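Side-chain contacts in CEP104 (Gallus gallus, PDB 5JO8), which is a centriolar protein whose TOG domain, the part described here, probably binds tubulin or microtubules: residues Ser101-Gln104 / Ala105-Lys108; Thr115-Val118 / Pro119-Leu123; Ala259-Arg262 / Lys263-Leu266. All blocks are in the same frame, centred on the assembly; numbering follows the deposited sequence.

Contact 1 of 3, residues Ser101-Gln104 / Ala105-Lys108; sequences SVFQ and ASLK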
loop_
_atom_site.group_PDB
_atom_site.type_symbol
_atom_site.label_atom_id
_atom_site.label_comp_id
_atom_site.label_asym_id
_atom_site.label_seq_id
_atom_site.Cartn_x
_atom_site.Cartn_y
_atom_site.Cartn_z
ATOM N N SER A 101 4.493 10.495 -15.023
ATOM C CA SER A 101 5.483 9.649 -15.693
ATOM C C SER A 101 6.544 9.181 -14.701
ATOM O O SER A 101 7.019 8.043 -14.780
ATOM C CB SER A 101 6.131 10.360 -16.886
ATOM O OG SER A 101 6.921 11.447 -16.455
ATOM N N VAL A 102 6.899 10.044 -13.755
ATOM C CA VAL A 102 7.895 9.672 -12.739
ATOM C C VAL A 102 7.304 8.644 -11.779
ATOM O O VAL A 102 7.941 7.637 -11.451
ATOM C CB VAL A 102 8.422 10.892 -11.980
ATOM C CG1 VAL A 102 9.471 10.470 -10.959
ATOM C CG2 VAL A 102 9.003 11.911 -12.953
ATOM N N PHE A 103 6.088 8.903 -11.315
ATOM C CA PHE A 103 5.383 7.982 -10.429
ATOM C C PHE A 103 5.247 6.605 -11.098
ATOM O O PHE A 103 5.516 5.570 -10.474
ATOM C CB PHE A 103 4.003 8.568 -10.077
ATOM C CG PHE A 103 3.176 7.701 -9.173
ATOM C CD1 PHE A 103 3.511 7.537 -7.838
ATOM C CD2 PHE A 103 2.033 7.076 -9.654
ATOM C CE1 PHE A 103 2.743 6.741 -7.003
ATOM C CE2 PHE A 103 1.263 6.277 -8.818
ATOM C CZ PHE A 103 1.609 6.117 -7.494
ATOM N N GLN A 104 4.849 6.590 -12.367
ATOM C CA GLN A 104 4.682 5.338 -13.092
ATOM C C GLN A 104 6.005 4.585 -13.244
ATOM O O GLN A 104 6.035 3.357 -13.161
ATOM C CB GLN A 104 4.039 5.579 -14.461
ATOM C CG GLN A 104 2.565 5.962 -14.382
ATOM C CD GLN A 104 1.687 4.838 -13.861
ATOM O OE1 GLN A 104 1.993 3.659 -14.043
ATOM N NE2 GLN A 104 0.596 5.199 -13.205
ATOM N N ALA A 105 7.096 5.307 -13.474
ATOM C CA ALA A 105 8.393 4.648 -13.594
ATOM C C ALA A 105 8.729 4.007 -12.256
ATOM O O ALA A 105 9.303 2.915 -12.225
ATOM C CB ALA A 105 9.472 5.627 -14.027
ATOM N N SER A 106 8.352 4.649 -11.150
ATOM C CA SER A 106 8.645 4.071 -9.838
ATOM C C SER A 106 7.849 2.787 -9.617
ATOM O O SER A 106 8.362 1.817 -9.045
ATOM C CB SER A 106 8.416 5.072 -8.705
ATOM O OG SER A 106 7.052 5.144 -8.336
ATOM N N LEU A 107 6.601 2.762 -10.077
ATOM C CA LEU A 107 5.779 1.564 -9.955
ATOM C C LEU A 107 6.315 0.437 -10.829
ATOM O O LEU A 107 6.306 -0.722 -10.414
ATOM C CB LEU A 107 4.331 1.845 -10.354
ATOM C CG LEU A 107 3.581 2.896 -9.546
ATOM C CD1 LEU A 107 2.127 2.963 -10.019
ATOM C CD2 LEU A 107 3.642 2.616 -8.056
ATOM N N LYS A 108 6.755 0.773 -12.040
ATOM C CA LYS A 108 7.332 -0.206 -12.950
ATOM C C LYS A 108 8.549 -0.848 -12.289
ATOM O O LYS A 108 8.728 -2.060 -12.329
ATOM C CB LYS A 108 7.749 0.472 -14.259
ATOM C CG LYS A 108 8.429 -0.429 -15.265
ATOM C CD LYS A 108 8.950 0.407 -16.427
ATOM C CE LYS A 108 9.892 -0.371 -17.331
ATOM N NZ LYS A 108 9.194 -1.389 -18.176
#
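Over one face of the F103 ring, near its rim, lies the branch of L107, one turn further along helix 100-121. The two side chains meet at an oblique angle: CD1 of L107 comes to 3.6 Å from CE2 of F103, and both methyls, CD1 and CD2, lie 4.1 Å from CZ of the ring. F103 reaches this position because its CG stands opposite the backbone N (chi1 180°), which swings the ring on toward the next turn, while L107 leans back to meet it. Beside this pair the bent chain of Q104 brings OE1 to 4.1 Å from L107 CD1, so the same methyl has an aromatic neighbour and an amide neighbour.

The carbonyl of F103 does double duty. It takes the N-H of L107 in the ordinary helical bond, and it also receives the hydroxyl of S106, whose OG lies 2.7 Å from F103 O. With chi1 at 82°, OG of S106 sits between its own N and carbonyl carbon and turns back along the helix, so that a buried hydroxyl is satisfied inside the helix itself.

Outside the turn, L150 and V153 of helix 148-163 touch F103, and F157 touches L107; on another side, V102 packs on R57 and L61 of helix 54-69. R142 adds a cation-pi contact to the F103 ring. The i to i+4 aromatic-leucine contact and the serine hydroxyl bonded to the i-3 carbonyl thus both belong to a helix packed between neighbours in the helical-repeat fold of a TOG domain.

Contact 2 of 3, residues Thr115-Val118 / Pro119-Leu123; sequences TQYV and PKHKL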
loop_
_atom_site.group_PDB
_atom_site.type_symbol
_atom_site.label_atom_id
_atom_site.label_comp_id
_atom_site.label_asym_id
_atom_site.label_seq_id
_atom_site.Cartn_x
_atom_site.Cartn_y
_atom_site.Cartn_z
ATOM N N THR A 115 8.548 -8.921 -8.514
ATOM C CA THR A 115 8.037 -10.048 -9.286
ATOM C C THR A 115 9.089 -10.709 -10.180
ATOM O O THR A 115 8.901 -11.837 -10.637
ATOM C CB THR A 115 6.821 -9.641 -10.144
ATOM O OG1 THR A 115 7.240 -8.747 -11.188
ATOM C CG2 THR A 115 5.740 -8.972 -9.277
ATOM N N GLN A 116 10.209 -10.031 -10.402
ATOM C CA GLN A 116 11.224 -10.568 -11.302
ATOM C C GLN A 116 12.590 -10.720 -10.656
ATOM O O GLN A 116 13.180 -11.795 -10.702
ATOM C CB GLN A 116 11.356 -9.700 -12.555
ATOM C CG GLN A 116 10.099 -9.667 -13.401
ATOM C CD GLN A 116 10.293 -8.882 -14.686
ATOM O OE1 GLN A 116 11.092 -9.258 -15.541
ATOM N NE2 GLN A 116 9.586 -7.778 -14.811
ATOM N N TYR A 117 13.085 -9.644 -10.057
ATOM C CA TYR A 117 14.464 -9.576 -9.568
ATOM C C TYR A 117 14.708 -10.482 -8.363
ATOM O O TYR A 117 15.631 -11.305 -8.372
ATOM C CB TYR A 117 14.777 -8.127 -9.232
ATOM C CG TYR A 117 16.190 -7.808 -8.796
ATOM C CD1 TYR A 117 17.161 -7.461 -9.725
ATOM C CD2 TYR A 117 16.528 -7.776 -7.445
ATOM C CE1 TYR A 117 18.448 -7.125 -9.326
ATOM C CE2 TYR A 117 17.799 -7.432 -7.033
ATOM C CZ TYR A 117 18.758 -7.115 -7.978
ATOM O OH TYR A 117 20.004 -6.756 -7.539
ATOM N N VAL A 118 13.912 -10.319 -7.317
ATOM C CA VAL A 118 14.031 -11.210 -6.163
ATOM C C VAL A 118 13.964 -12.699 -6.530
ATOM O O VAL A 118 14.861 -13.453 -6.145
ATOM C CB VAL A 118 13.062 -10.819 -5.031
ATOM C CG1 VAL A 118 13.104 -11.856 -3.912
ATOM C CG2 VAL A 118 13.428 -9.454 -4.491
ATOM N N PRO A 119 12.952 -13.129 -7.310
ATOM C CA PRO A 119 12.937 -14.550 -7.684
ATOM C C PRO A 119 14.086 -14.968 -8.595
ATOM O O PRO A 119 14.616 -16.075 -8.424
ATOM C CB PRO A 119 11.616 -14.706 -8.447
ATOM C CG PRO A 119 10.788 -13.578 -8.031
ATOM C CD PRO A 119 11.706 -12.450 -7.712
ATOM N N LYS A 120 14.455 -14.114 -9.547
ATOM C CA LYS A 120 15.563 -14.414 -10.466
ATOM C C LYS A 120 16.840 -14.737 -9.688
ATOM O O LYS A 120 17.561 -15.692 -10.010
ATOM C CB LYS A 120 15.823 -13.234 -11.416
ATOM C CG LYS A 120 17.042 -13.396 -12.340
ATOM C CD LYS A 120 17.205 -12.168 -13.235
ATOM C CE LYS A 120 18.529 -12.177 -14.000
ATOM N NZ LYS A 120 18.716 -10.914 -14.792
ATOM N N HIS A 121 17.101 -13.950 -8.647
ATOM C CA HIS A 121 18.354 -14.030 -7.903
ATOM C C HIS A 121 18.240 -14.801 -6.587
ATOM O O HIS A 121 19.203 -14.877 -5.822
ATOM C CB HIS A 121 18.905 -12.622 -7.653
ATOM C CG HIS A 121 19.256 -11.893 -8.912
ATOM N ND1 HIS A 121 20.308 -12.274 -9.724
ATOM C CD2 HIS A 121 18.678 -10.830 -9.519
ATOM C CE1 HIS A 121 20.368 -11.468 -10.768
ATOM N NE2 HIS A 121 19.392 -10.583 -10.670
ATOM N N LYS A 122 17.061 -15.374 -6.351
ATOM C CA LYS A 122 16.785 -16.193 -5.172
ATOM C C LYS A 122 17.160 -15.476 -3.880
ATOM O O LYS A 122 17.744 -16.074 -2.990
ATOM C CB LYS A 122 17.523 -17.540 -5.262
ATOM C CG LYS A 122 17.146 -18.376 -6.482
ATOM C CD LYS A 122 18.077 -19.575 -6.642
ATOM C CE LYS A 122 17.914 -20.232 -8.007
ATOM N NZ LYS A 122 18.872 -21.357 -8.203
ATOM N N LEU A 123 16.816 -14.198 -3.777
ATOM C CA LEU A 123 17.244 -13.384 -2.647
ATOM C C LEU A 123 16.470 -13.675 -1.362
ATOM O O LEU A 123 16.928 -13.345 -0.270
ATOM C CB LEU A 123 17.145 -11.893 -2.987
ATOM C CG LEU A 123 18.139 -11.458 -4.062
ATOM C CD1 LEU A 123 18.101 -9.947 -4.245
ATOM C CD2 LEU A 123 19.553 -11.928 -3.737
#
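H121 turns the edge of its imidazole toward the face of the Y117 ring in a T-shaped pair, one turn apart at the C-terminal end of helix 100-121, where the chain leaves the helix through a Schellman motif. The ring centroids are 4.7 Å apart and the planes make an angle of 63°. The leading atom is CD2 of H121, set over the ring toward its rim and 3.7 Å from Y117 CD1. CG of Y117 stands opposite its backbone N (chi1 -176°) and CG of H121 opposite its carbonyl carbon, bringing the imidazole over the tyrosine. L123, beyond the turn, reaches the same tyrosine obliquely, its CD1 lying 3.8 Å from CE2 of Y117, while its CB rests near CG1 of V118.

The backbone places these groups. H121 N bonds to Y117 O, and CD2 of the imidazole lies 3.3 Å from that same oxygen. K122 then takes a positive phi of 52°, and the chain folds back so that L123 N donates to V118 O in a fairly straight 6→1 bond. A weak bond from K122 N to P119 O (3.3 Å) is the motif's 5→2 bond. P119 has no N-H for the preceding turn, and the helix kinks there, just after a wider pi-type turn at 115-117.

Further out, the hydroxyl of Y117 is hydrogen-bonded to L80 O, which fixes the far end of the ring, and M83 and L84 of helix 77-94 also touch Y117. K120 runs out extended to M71 O, and K77 NZ bonds to H121 O, its positive charge probably suiting the helix end. At the kink the proline ring, closed on its own N, brings P119 CD to 3.4 Å from V118 CB, tighter than usual carbon contact.

Contact 3 of 3, residues Ala259-Arg262 / Lys263-Leu266; sequences ASIR and KTVL
A short turn with helical backbone angles leads from the loop after helix 247-253 into helix 265-276, and T264, at the N-cap position of that helix, is held back onto I261. OG1 of T264 donates to I261 O at 2.6 Å, nearly in line with the carbonyl bond. The N-H of T264 reaches the same oxygen from above the carbonyl plane, at 3.2 Å, so two donors of one residue grip a single acceptor. A chi1 of 60° sets OG1 between the backbone N and carbonyl carbon of T264, facing back to the turn. The hydroxyl points to the preceding turn; although T264 stands at the N-cap position, its side chain makes no capping bond.

K263 N likewise donates to S260 O from above the carbonyl plane, with a C=O...N angle of 116°, an i to i-3 bond of the 3-10 kind. The lysine chain runs extended back alongside S260: CG lies 3.3 Å from S260 O, and CE is 3.9 Å from S260 CA. R262 points its guanidinium elsewhere, into salt bridges with D257 and with D272 of helix 265-276.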
loop_
_atom_site.group_PDB
_atom_site.type_symbol
_atom_site.label_atom_id
_atom_site.label_comp_id
_atom_site.label_asym_id
_atom_site.label_seq_id
_atom_site.Cartn_x
_atom_site.Cartn_y
_atom_site.Cartn_z
ATOM N N ALA A 259 -33.139 -0.637 22.581
ATOM C CA ALA A 259 -33.827 0.590 22.227
ATOM C C ALA A 259 -32.921 1.814 22.302
ATOM O O ALA A 259 -32.993 2.699 21.447
ATOM C CB ALA A 259 -35.047 0.780 23.123
ATOM N N SER A 260 -32.068 1.861 23.326
ATOM C CA SER A 260 -31.247 3.041 23.556
ATOM C C SER A 260 -30.230 3.231 22.432
ATOM O O SER A 260 -30.039 4.340 21.923
ATOM C CB SER A 260 -30.534 2.939 24.908
ATOM O OG SER A 260 -29.682 4.053 25.125
ATOM N N ILE A 261 -29.601 2.141 22.025
ATOM C CA ILE A 261 -28.550 2.234 21.017
ATOM C C ILE A 261 -29.117 2.564 19.640
ATOM O O ILE A 261 -28.427 3.145 18.804
ATOM C CB ILE A 261 -27.648 0.982 20.999
ATOM C CG1 ILE A 261 -26.275 1.334 20.422
ATOM C CG2 ILE A 261 -28.299 -0.156 20.206
ATOM C CD1 ILE A 261 -25.335 0.160 20.357
ATOM N N ARG A 262 -30.380 2.208 19.411
ATOM C CA ARG A 262 -31.036 2.497 18.137
ATOM C C ARG A 262 -31.365 3.976 17.959
ATOM O O ARG A 262 -31.767 4.398 16.876
ATOM C CB ARG A 262 -32.293 1.644 17.975
ATOM C CG ARG A 262 -31.996 0.223 17.544
ATOM C CD ARG A 262 -33.122 -0.740 17.892
ATOM N NE ARG A 262 -32.850 -2.068 17.343
ATOM C CZ ARG A 262 -33.170 -2.437 16.110
ATOM N NH1 ARG A 262 -33.789 -1.576 15.304
ATOM N NH2 ARG A 262 -32.875 -3.660 15.679
ATOM N N LYS A 263 -31.188 4.761 19.018
ATOM C CA LYS A 263 -31.345 6.210 18.921
ATOM C C LYS A 263 -30.240 6.809 18.049
ATOM O O LYS A 263 -30.386 7.908 17.513
ATOM C CB LYS A 263 -31.341 6.859 20.309
ATOM C CG LYS A 263 -32.471 6.401 21.224
ATOM C CD LYS A 263 -32.284 6.952 22.634
ATOM C CE LYS A 263 -33.279 6.347 23.610
ATOM N NZ LYS A 263 -32.965 6.699 25.027
ATOM N N THR A 264 -29.128 6.089 17.920
ATOM C CA THR A 264 -28.113 6.440 16.928
ATOM C C THR A 264 -28.415 5.680 15.636
ATOM O O THR A 264 -28.599 4.463 15.650
ATOM C CB THR A 264 -26.696 6.105 17.416
ATOM O OG1 THR A 264 -26.608 4.704 17.686
ATOM C CG2 THR A 264 -26.383 6.872 18.684
ATOM N N VAL A 265 -28.472 6.404 14.522
ATOM C CA VAL A 265 -28.985 5.851 13.268
ATOM C C VAL A 265 -28.162 4.674 12.743
ATOM O O VAL A 265 -28.715 3.730 12.179
ATOM C CB VAL A 265 -29.169 6.957 12.204
ATOM C CG1 VAL A 265 -29.864 6.406 10.968
ATOM C CG2 VAL A 265 -29.968 8.112 12.783
ATOM N N LEU A 266 -26.848 4.723 12.946
ATOM C CA LEU A 266 -25.963 3.670 12.455
ATOM C C LEU A 266 -26.352 2.295 12.975
ATOM O O LEU A 266 -26.406 1.332 12.213
ATOM C CB LEU A 266 -24.509 3.964 12.837
ATOM C CG LEU A 266 -23.683 4.815 11.873
ATOM C CD1 LEU A 266 -22.332 5.134 12.489
ATOM C CD2 LEU A 266 -23.514 4.097 10.541
#

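Following the chain from the N terminus, past five helices, helix 100-121 carries contact 1 near its start and contact 2 at its end; their centres are about 20 Å apart, with no touch. Contact 3 comes far later, at the entry to helix 265-276, about 48 Å from contact 1 and 54 Å from contact 2 between centres, on the opposite side of the chain's centre. All three are local and in series, so none nests in or crosses another, and none closes a long loop. Contact 1 faces helices 54-69 and 148-163, contact 2 meets helices 77-94 and 54-69, and contact 3 joins a surface loop to the last helix.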